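Local coordinates for protein NUDIX hydrolase (Nitrosomonas europaea, PDB 2B0V) that probably hydrolyses phosphate bonds of nucleoside di- and triphosphates and of thiamine diphosphate, with magnesium as cofactor, as a monomeric Nudix hydrolase, at residues A[22-27]-A[104-109]; A[63-68]-A[92-97]. All blocks are in the same frame, centred on the assembly; numbering follows the deposited sequence. Where two conformers were deposited one is given.

Both contacts are antiparallel strand pairings within one mixed beta-sheet of the Nudix domain, with centres about 17 Å apart. Contact 1 joins segments 22-27 and 104-109, 77 residues apart at their closest ends, on strands 20-26 and 106-113; contact 2 lies inside the stretch of chain thus closed and pairs the two arms of the hairpin formed by strands 62-77 and 82-96. Strand 8-17 connects them, running antiparallel to 20-26 and parallel to 82-96. Helix 48-60 lies over both, touching Val24 and Ala109 in the first and Phe64 in the second. The contacts meet directly where Leu22 CD2 packs on Val93 CG1, at 4.1 Å, consistent with one continuous apolar layer between the two pairings.

Contact 1: residues A[22-27]-A[104-109]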
ATOM      1  N   LEU A  22      -9.267  -2.605  -1.343  1.00 15.29           N
ATOM      2  CA  LEU A  22      -9.282  -1.177  -1.068  1.00 14.42           C
ATOM      3  C   LEU A  22      -8.038  -0.514  -1.675  1.00 14.63           C
ATOM      4  O   LEU A  22      -6.898  -0.758  -1.213  1.00 13.11           O
ATOM      5  CB  LEU A  22      -9.289  -0.911   0.460  1.00 15.50           C
ATOM      6  CG  LEU A  22      -9.485   0.541   0.898  1.00 14.33           C
ATOM      7  CD1 LEU A  22     -10.784   1.174   0.366  1.00 14.03           C
ATOM      8  CD2 LEU A  22      -9.399   0.587   2.455  1.00 17.43           C
ATOM      9  N   LEU A  23      -8.271   0.353  -2.673  1.00 13.96           N
ATOM     10  CA  LEU A  23      -7.212   1.028  -3.403  1.00 12.92           C
ATOM     11  C   LEU A  23      -7.471   2.494  -3.391  1.00 13.58           C
ATOM     12  O   LEU A  23      -8.595   2.941  -3.085  1.00 16.31           O
ATOM     13  CB  LEU A  23      -7.159   0.546  -4.861  1.00 14.03           C
ATOM     14  CG  LEU A  23      -6.869  -0.951  -5.096  1.00 12.73           C
ATOM     15  CD1 LEU A  23      -6.964  -1.326  -6.617  1.00 13.50           C
ATOM     16  CD2 LEU A  23      -5.506  -1.410  -4.466  1.00 15.28           C
ATOM     17  N   VAL A  24      -6.470   3.254  -3.790  1.00 15.09           N
ATOM     18  CA  VAL A  24      -6.665   4.691  -3.902  1.00 15.68           C
ATOM     19  C   VAL A  24      -6.463   5.139  -5.335  1.00 15.89           C
ATOM     20  O   VAL A  24      -5.617   4.589  -6.037  1.00 15.28           O
ATOM     21  CB  VAL A  24      -5.739   5.507  -2.952  1.00 16.34           C
ATOM     22  CG1 VAL A  24      -6.078   5.229  -1.481  1.00 18.67           C
ATOM     23  CG2 VAL A  24      -4.273   5.239  -3.254  1.00 15.99           C
ATOM     24  N   GLU A  25      -7.266   6.118  -5.772  1.00 16.91           N
ATOM     25  CA  GLU A  25      -6.944   6.892  -6.966  1.00 16.53           C
ATOM     26  C   GLU A  25      -6.250   8.153  -6.478  1.00 15.80           C
ATOM     27  O   GLU A  25      -6.743   8.847  -5.588  1.00 16.74           O
ATOM     28  CB  GLU A  25      -8.210   7.213  -7.769  1.00 17.10           C
ATOM     29  CG  GLU A  25      -8.838   5.919  -8.268  1.00 19.97           C
ATOM     30  CD  GLU A  25     -10.118   6.110  -9.066  1.00 26.79           C
ATOM     31  OE1 GLU A  25     -10.837   7.116  -8.843  1.00 31.01           O
ATOM     32  OE2 GLU A  25     -10.367   5.247  -9.933  1.00 31.37           O
ATOM     33  N   GLU A  26      -5.071   8.412  -7.029  1.00 16.49           N
ATOM     34  CA  GLU A  26      -4.196   9.460  -6.509  1.00 16.61           C
ATOM     35  C   GLU A  26      -3.517  10.196  -7.662  1.00 17.32           C
ATOM     36  O   GLU A  26      -3.413   9.678  -8.777  1.00 18.12           O
ATOM     37  CB  GLU A  26      -3.132   8.855  -5.577  1.00 17.67           C
ATOM     38  CG  GLU A  26      -2.169   7.895  -6.314  1.00 20.51           C
ATOM     39  CD  GLU A  26      -1.296   7.114  -5.345  1.00 26.01           C
ATOM     40  OE1 GLU A  26      -1.639   7.080  -4.126  1.00 28.48           O
ATOM     41  OE2 GLU A  26      -0.290   6.537  -5.820  1.00 24.45           O
ATOM     42  N   ILE A  27      -3.108  11.426  -7.385  1.00 18.58           N
ATOM     43  CA  ILE A  27      -2.381  12.214  -8.379  1.00 19.76           C
ATOM     44  C   ILE A  27      -1.005  12.476  -7.761  1.00 22.31           C
ATOM     45  O   ILE A  27      -0.860  13.407  -6.959  1.00 22.01           O
ATOM     46  CB  ILE A  27      -3.115  13.521  -8.689  1.00 19.90           C
ATOM     47  CG1 ILE A  27      -4.531  13.210  -9.193  1.00 20.38           C
ATOM     48  CG2 ILE A  27      -2.331  14.334  -9.698  1.00 18.79           C
ATOM     49  CD1 ILE A  27      -5.397  14.446  -9.453  1.00 22.55           C
ATOM     50  N   THR A 104      -3.483  15.055   0.921  1.00 18.54           N
ATOM     51  CA  THR A 104      -3.619  15.800  -0.318  1.00 19.70           C
ATOM     52  C   THR A 104      -3.023  14.939  -1.410  1.00 19.65           C
ATOM     53  O   THR A 104      -1.976  14.300  -1.208  1.00 18.78           O
ATOM     54  CB  THR A 104      -2.906  17.165  -0.233  1.00 19.33           C
ATOM     55  OG1 THR A 104      -3.409  17.872   0.890  1.00 24.18           O
ATOM     56  CG2 THR A 104      -3.175  18.002  -1.470  1.00 21.71           C
ATOM     57  N   GLY A 105      -3.732  14.873  -2.529  1.00 19.38           N
ATOM     58  CA  GLY A 105      -3.275  14.052  -3.675  1.00 19.44           C
ATOM     59  C   GLY A 105      -4.129  12.806  -3.840  1.00 19.88           C
ATOM     60  O   GLY A 105      -4.128  12.181  -4.919  1.00 20.10           O
ATOM     61  N   ILE A 106      -4.837  12.425  -2.783  1.00 17.50           N
ATOM     62  CA  ILE A 106      -5.786  11.314  -2.849  1.00 17.08           C
ATOM     63  C   ILE A 106      -7.100  11.838  -3.439  1.00 16.71           C
ATOM     64  O   ILE A 106      -7.737  12.748  -2.886  1.00 17.82           O
ATOM     65  CB  ILE A 106      -6.040  10.624  -1.457  1.00 17.02           C
ATOM     66  CG1 ILE A 106      -4.748  10.056  -0.831  1.00 18.34           C
ATOM     67  CG2 ILE A 106      -7.067   9.511  -1.570  1.00 16.72           C
ATOM     68  CD1 ILE A 106      -4.064   9.018  -1.717  1.00 20.20           C
ATOM     69  N   VAL A 107      -7.497  11.277  -4.573  1.00 14.98           N
ATOM     70  CA  VAL A 107      -8.801  11.631  -5.172  1.00 16.44           C
ATOM     71  C   VAL A 107      -9.942  10.914  -4.447  1.00 17.45           C
ATOM     72  O   VAL A 107     -10.924  11.550  -3.994  1.00 17.70           O
ATOM     73  CB  VAL A 107      -8.820  11.309  -6.676  1.00 15.74           C
ATOM     74  CG1 VAL A 107     -10.231  11.618  -7.239  1.00 16.04           C
ATOM     75  CG2 VAL A 107      -7.706  12.097  -7.434  1.00 18.60           C
ATOM     76  N   ARG A 108      -9.793   9.608  -4.289  1.00 17.75           N
ATOM     77  CA  ARG A 108     -10.750   8.825  -3.513  0.50 18.29           C
ATOM     78  C   ARG A 108     -10.177   7.447  -3.206  1.00 17.60           C
ATOM     79  O   ARG A 108      -9.227   6.976  -3.849  1.00 18.03           O
ATOM     80  CB  ARG A 108     -12.122   8.736  -4.202  0.50 19.40           C
ATOM     81  CG  ARG A 108     -12.125   8.090  -5.549  0.50 20.16           C
ATOM     82  CD  ARG A 108     -13.503   8.218  -6.245  0.50 22.24           C
ATOM     83  NE  ARG A 108     -13.740   9.565  -6.759  0.50 24.80           N
ATOM     84  CZ  ARG A 108     -13.322  10.030  -7.935  0.50 24.42           C
ATOM     85  NH1 ARG A 108     -12.629   9.266  -8.778  0.50 26.08           N
ATOM     86  NH2 ARG A 108     -13.602  11.289  -8.272  0.50 24.46           N
ATOM     87  N   ALA A 109     -10.698   6.836  -2.147  1.00 16.88           N
ATOM     88  CA  ALA A 109     -10.320   5.457  -1.824  1.00 16.41           C
ATOM     89  C   ALA A 109     -11.583   4.653  -2.047  1.00 16.70           C
ATOM     90  O   ALA A 109     -12.661   5.084  -1.594  1.00 17.56           O
ATOM     91  CB  ALA A 109      -9.851   5.356  -0.360  1.00 16.54           C
TER
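Strands 22-26 and 106-109 run antiparallel, 4.6 Å apart at their closest and at 155°, and a classic beta bulge in the mixed Nudix sheet sets Val107 and Arg108 together opposite Glu25. The Glu25 carbonyl takes a bond from Val107 N at 2.7 Å and a weak one from Arg108 N, while Glu25 N bonds in return to Arg108 O at 2.9 Å. Beyond the bulge, Ile27 N reaches Gly105 O in the carbonyl plane.

Packing on the face of Val24, Glu26, Ile106 and Ala109 is largely apolar. Val24 CG1 meets Ala109 CB at 3.9 Å, and the CD1 tip of Ile106 lies against Val24 CB and CG2, then leans on Glu26 CB. Thr60 and Glu59 of helix 48-60 touch this face. The Glu26 carboxylate finds its strongest partner elsewhere: OE2 salt-bridges Arg125 and also bonds Asn36.

On the other face the side chains of Glu25 and Arg108 cross, and Ile27 CG1 rests on Val107 CG2 at 3.8 Å. Glu25 is extended beyond CG, whereas Arg108, in the conformer described here, bends at its third torsion (chi3 75°), turning the guanidinium back toward the carboxylate. The two planes stand 72° apart, and Val107 CG1 covers one guanidinium face near its rim. A single, possibly partial salt bridge results, Arg108 NH1 to Glu25 OE1 at 2.8 Å, nearly along the C-O bond.

Contact 2: residues A[63-68]-A[92-97]; sequences SFLPEV and QVVSFD
Glu67 and Gln92 reach across the strand pair with both chains extended beyond CG, carboxylate and amide planes turned 57° from each other. Gln92 NE2 gives its hydrogen to Glu67 OE2 at 2.8 Å, nearly straight (167°); the acceptor lies in the amide plane, but the donor comes from above the carboxylate plane. On the same face, Leu65 CB packs against Val94 CG1 at 3.9 Å.

Phe64 and Val93 project to the opposite face. The Phe64 ring swings toward the neighbouring strand because its chi1 of -176° sets CG opposite the backbone N, and its CD1 comes obliquely to Gln92 O at 3.3 Å. Pro66 N lies over one ring face, off toward the rim, while Ser53 and Val56 of helix 48-60 and Ala13 and Ile15 of strand 8-17 also touch the side chain. Replacing Phe64 by alanine is likely to open a gap between this strand and the helix, leaving Ser53 and Val56 without their aromatic neighbour.

Gln92 O accepts a nearly straight bond from Leu65 N at 2.8 Å, and Gln92 N returns a bond to Leu65 O. Farther along, Val94 N bonds to Ser63 O at 2.9 Å. Ser95 OG has a partner in Arg100. Phe64 and Val93 thus turn inward, to helix 48-60 and strand 8-17, while the outward face mixes polar and apolar side chains, at the open end of the antiparallel hairpin 62-77/82-96 of the Nudix fold.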
ATOM      1  N   SER A  63      -8.863   2.550   9.651  1.00 15.26           N
ATOM      2  CA  SER A  63      -7.780   2.025  10.494  0.60 16.12           C
ATOM      3  C   SER A  63      -7.456   0.575  10.083  1.00 16.77           C
ATOM      4  O   SER A  63      -8.334  -0.215   9.737  1.00 16.86           O
ATOM      5  CB  SER A  63      -8.171   2.124  11.981  0.60 17.20           C
ATOM      6  OG  SER A  63      -9.362   1.414  12.204  0.60 19.79           O
ATOM      7  N   PHE A  64      -6.165   0.230  10.158  1.00 15.66           N
ATOM      8  CA  PHE A  64      -5.687  -1.056   9.659  1.00 15.67           C
ATOM      9  C   PHE A  64      -5.169  -1.936  10.782  1.00 14.08           C
ATOM     10  O   PHE A  64      -4.533  -1.447  11.739  1.00 15.19           O
ATOM     11  CB  PHE A  64      -4.559  -0.753   8.683  1.00 17.48           C
ATOM     12  CG  PHE A  64      -3.967  -1.967   7.947  1.00 17.57           C
ATOM     13  CD1 PHE A  64      -4.743  -2.767   7.129  1.00 19.44           C
ATOM     14  CD2 PHE A  64      -2.598  -2.236   8.030  1.00 22.60           C
ATOM     15  CE1 PHE A  64      -4.141  -3.842   6.381  1.00 19.94           C
ATOM     16  CE2 PHE A  64      -2.018  -3.310   7.295  1.00 20.58           C
ATOM     17  CZ  PHE A  64      -2.795  -4.089   6.487  1.00 21.90           C
ATOM     18  N   LEU A  65      -5.449  -3.238  10.651  1.00 14.80           N
ATOM     19  CA  LEU A  65      -4.881  -4.270  11.509  1.00 16.11           C
ATOM     20  C   LEU A  65      -4.007  -5.193  10.658  1.00 16.58           C
ATOM     21  O   LEU A  65      -4.527  -6.057   9.960  1.00 15.35           O
ATOM     22  CB  LEU A  65      -6.022  -5.082  12.138  1.00 18.84           C
ATOM     23  CG  LEU A  65      -5.734  -5.971  13.345  1.00 21.34           C
ATOM     24  CD1 LEU A  65      -5.578  -5.133  14.609  1.00 24.07           C
ATOM     25  CD2 LEU A  65      -6.909  -6.951  13.531  1.00 24.29           C
ATOM     26  N   PRO A  66      -2.680  -4.990  10.688  1.00 17.63           N
ATOM     27  CA  PRO A  66      -1.836  -5.859   9.856  1.00 17.85           C
ATOM     28  C   PRO A  66      -1.886  -7.290  10.353  1.00 17.68           C
ATOM     29  O   PRO A  66      -2.002  -7.546  11.589  1.00 17.44           O
ATOM     30  CB  PRO A  66      -0.412  -5.261   9.981  1.00 18.40           C
ATOM     31  CG  PRO A  66      -0.630  -3.891  10.610  1.00 21.21           C
ATOM     32  CD  PRO A  66      -1.896  -4.001  11.454  1.00 19.81           C
ATOM     33  N   GLU A  67      -1.851  -8.220   9.408  1.00 15.72           N
ATOM     34  CA  GLU A  67      -1.910  -9.645   9.764  1.00 16.09           C
ATOM     35  C   GLU A  67      -0.663 -10.435   9.324  1.00 15.15           C
ATOM     36  O   GLU A  67      -0.184 -11.293  10.054  1.00 15.24           O
ATOM     37  CB  GLU A  67      -3.167 -10.265   9.190  1.00 16.28           C
ATOM     38  CG  GLU A  67      -4.454  -9.603   9.775  1.00 20.31           C
ATOM     39  CD  GLU A  67      -5.735 -10.169   9.187  1.00 27.12           C
ATOM     40  OE1 GLU A  67      -5.905 -10.175   7.950  1.00 29.99           O
ATOM     41  OE2 GLU A  67      -6.599 -10.588   9.978  1.00 30.61           O
ATOM     42  N   VAL A  68      -0.233 -10.207   8.071  1.00 14.68           N
ATOM     43  CA  VAL A  68       0.920 -10.905   7.445  1.00 14.88           C
ATOM     44  C   VAL A  68       1.702  -9.970   6.540  1.00 14.70           C
ATOM     45  O   VAL A  68       1.159  -8.956   6.058  1.00 14.84           O
ATOM     46  CB  VAL A  68       0.484 -12.113   6.571  1.00 15.85           C
ATOM     47  CG1 VAL A  68      -0.144 -13.227   7.417  1.00 16.36           C
ATOM     48  CG2 VAL A  68      -0.444 -11.699   5.409  1.00 15.59           C
ATOM     49  N   GLN A  92      -6.713  -6.517   7.875  1.00 17.23           N
ATOM     50  CA  GLN A  92      -8.088  -6.042   7.881  1.00 17.60           C
ATOM     51  C   GLN A  92      -8.195  -4.554   8.096  1.00 17.66           C
ATOM     52  O   GLN A  92      -7.341  -3.938   8.764  1.00 18.21           O
ATOM     53  CB  GLN A  92      -8.836  -6.683   9.017  1.00 18.39           C
ATOM     54  CG  GLN A  92      -8.895  -8.194   9.004  1.00 22.94           C
ATOM     55  CD  GLN A  92      -9.662  -8.722  10.207  1.00 26.61           C
ATOM     56  OE1 GLN A  92     -10.802  -8.319  10.451  1.00 28.89           O
ATOM     57  NE2 GLN A  92      -9.029  -9.611  10.982  1.00 28.79           N
ATOM     58  N   VAL A  93      -9.291  -3.991   7.608  1.00 15.97           N
ATOM     59  CA  VAL A  93      -9.679  -2.682   8.050  1.00 17.66           C
ATOM     60  C   VAL A  93     -10.698  -2.867   9.172  1.00 18.23           C
ATOM     61  O   VAL A  93     -11.573  -3.722   9.069  1.00 20.20           O
ATOM     62  CB  VAL A  93     -10.140  -1.758   6.887  1.00 18.82           C
ATOM     63  CG1 VAL A  93      -8.891  -1.205   6.150  1.00 18.41           C
ATOM     64  CG2 VAL A  93     -11.134  -2.446   5.967  1.00 19.22           C
ATOM     65  N   VAL A  94     -10.549  -2.091  10.243  1.00 17.15           N
ATOM     66  CA  VAL A  94     -11.333  -2.301  11.459  1.00 18.39           C
ATOM     67  C   VAL A  94     -12.106  -1.063  11.919  1.00 17.23           C
ATOM     68  O   VAL A  94     -12.804  -1.124  12.917  1.00 18.52           O
ATOM     69  CB  VAL A  94     -10.449  -2.780  12.614  1.00 18.55           C
ATOM     70  CG1 VAL A  94      -9.794  -4.108  12.278  1.00 21.47           C
ATOM     71  CG2 VAL A  94      -9.395  -1.721  12.973  1.00 18.72           C
ATOM     72  N   SER A  95     -11.937   0.068  11.234  1.00 16.43           N
ATOM     73  CA  SER A  95     -12.837   1.234  11.419  1.00 16.75           C
ATOM     74  C   SER A  95     -12.784   2.135  10.200  1.00 16.20           C
ATOM     75  O   SER A  95     -11.857   2.098   9.407  1.00 16.75           O
ATOM     76  CB  SER A  95     -12.410   2.070  12.639  1.00 17.27           C
ATOM     77  OG  SER A  95     -11.294   2.872  12.302  1.00 24.14           O
ATOM     78  N   PHE A  96     -13.826   2.940  10.052  1.00 15.37           N
ATOM     79  CA  PHE A  96     -13.856   3.930   8.986  1.00 16.06           C
ATOM     80  C   PHE A  96     -14.579   5.144   9.505  1.00 16.15           C
ATOM     81  O   PHE A  96     -15.615   5.019  10.143  1.00 18.11           O
ATOM     82  CB  PHE A  96     -14.612   3.386   7.782  1.00 15.55           C
ATOM     83  CG  PHE A  96     -14.835   4.419   6.698  1.00 14.19           C
ATOM     84  CD1 PHE A  96     -13.761   5.095   6.149  1.00 14.84           C
ATOM     85  CD2 PHE A  96     -16.111   4.713   6.253  1.00 16.60           C
ATOM     86  CE1 PHE A  96     -13.909   6.043   5.139  1.00 14.59           C
ATOM     87  CE2 PHE A  96     -16.295   5.692   5.244  1.00 16.50           C
ATOM     88  CZ  PHE A  96     -15.178   6.362   4.694  1.00 14.50           C
ATOM     89  N   ASP A  97     -14.039   6.316   9.229  1.00 17.61           N
ATOM     90  CA  ASP A  97     -14.726   7.554   9.537  1.00 18.87           C
ATOM     91  C   ASP A  97     -14.610   8.490   8.338  1.00 17.86           C
ATOM     92  O   ASP A  97     -13.520   8.942   7.987  1.00 18.04           O
ATOM     93  CB  ASP A  97     -14.186   8.195  10.825  1.00 20.56           C
ATOM     94  CG  ASP A  97     -14.881   9.530  11.199  1.00 23.11           C
ATOM     95  OD1 ASP A  97     -15.874   9.977  10.593  1.00 22.80           O
ATOM     96  OD2 ASP A  97     -14.431  10.135  12.206  1.00 31.25           O
TER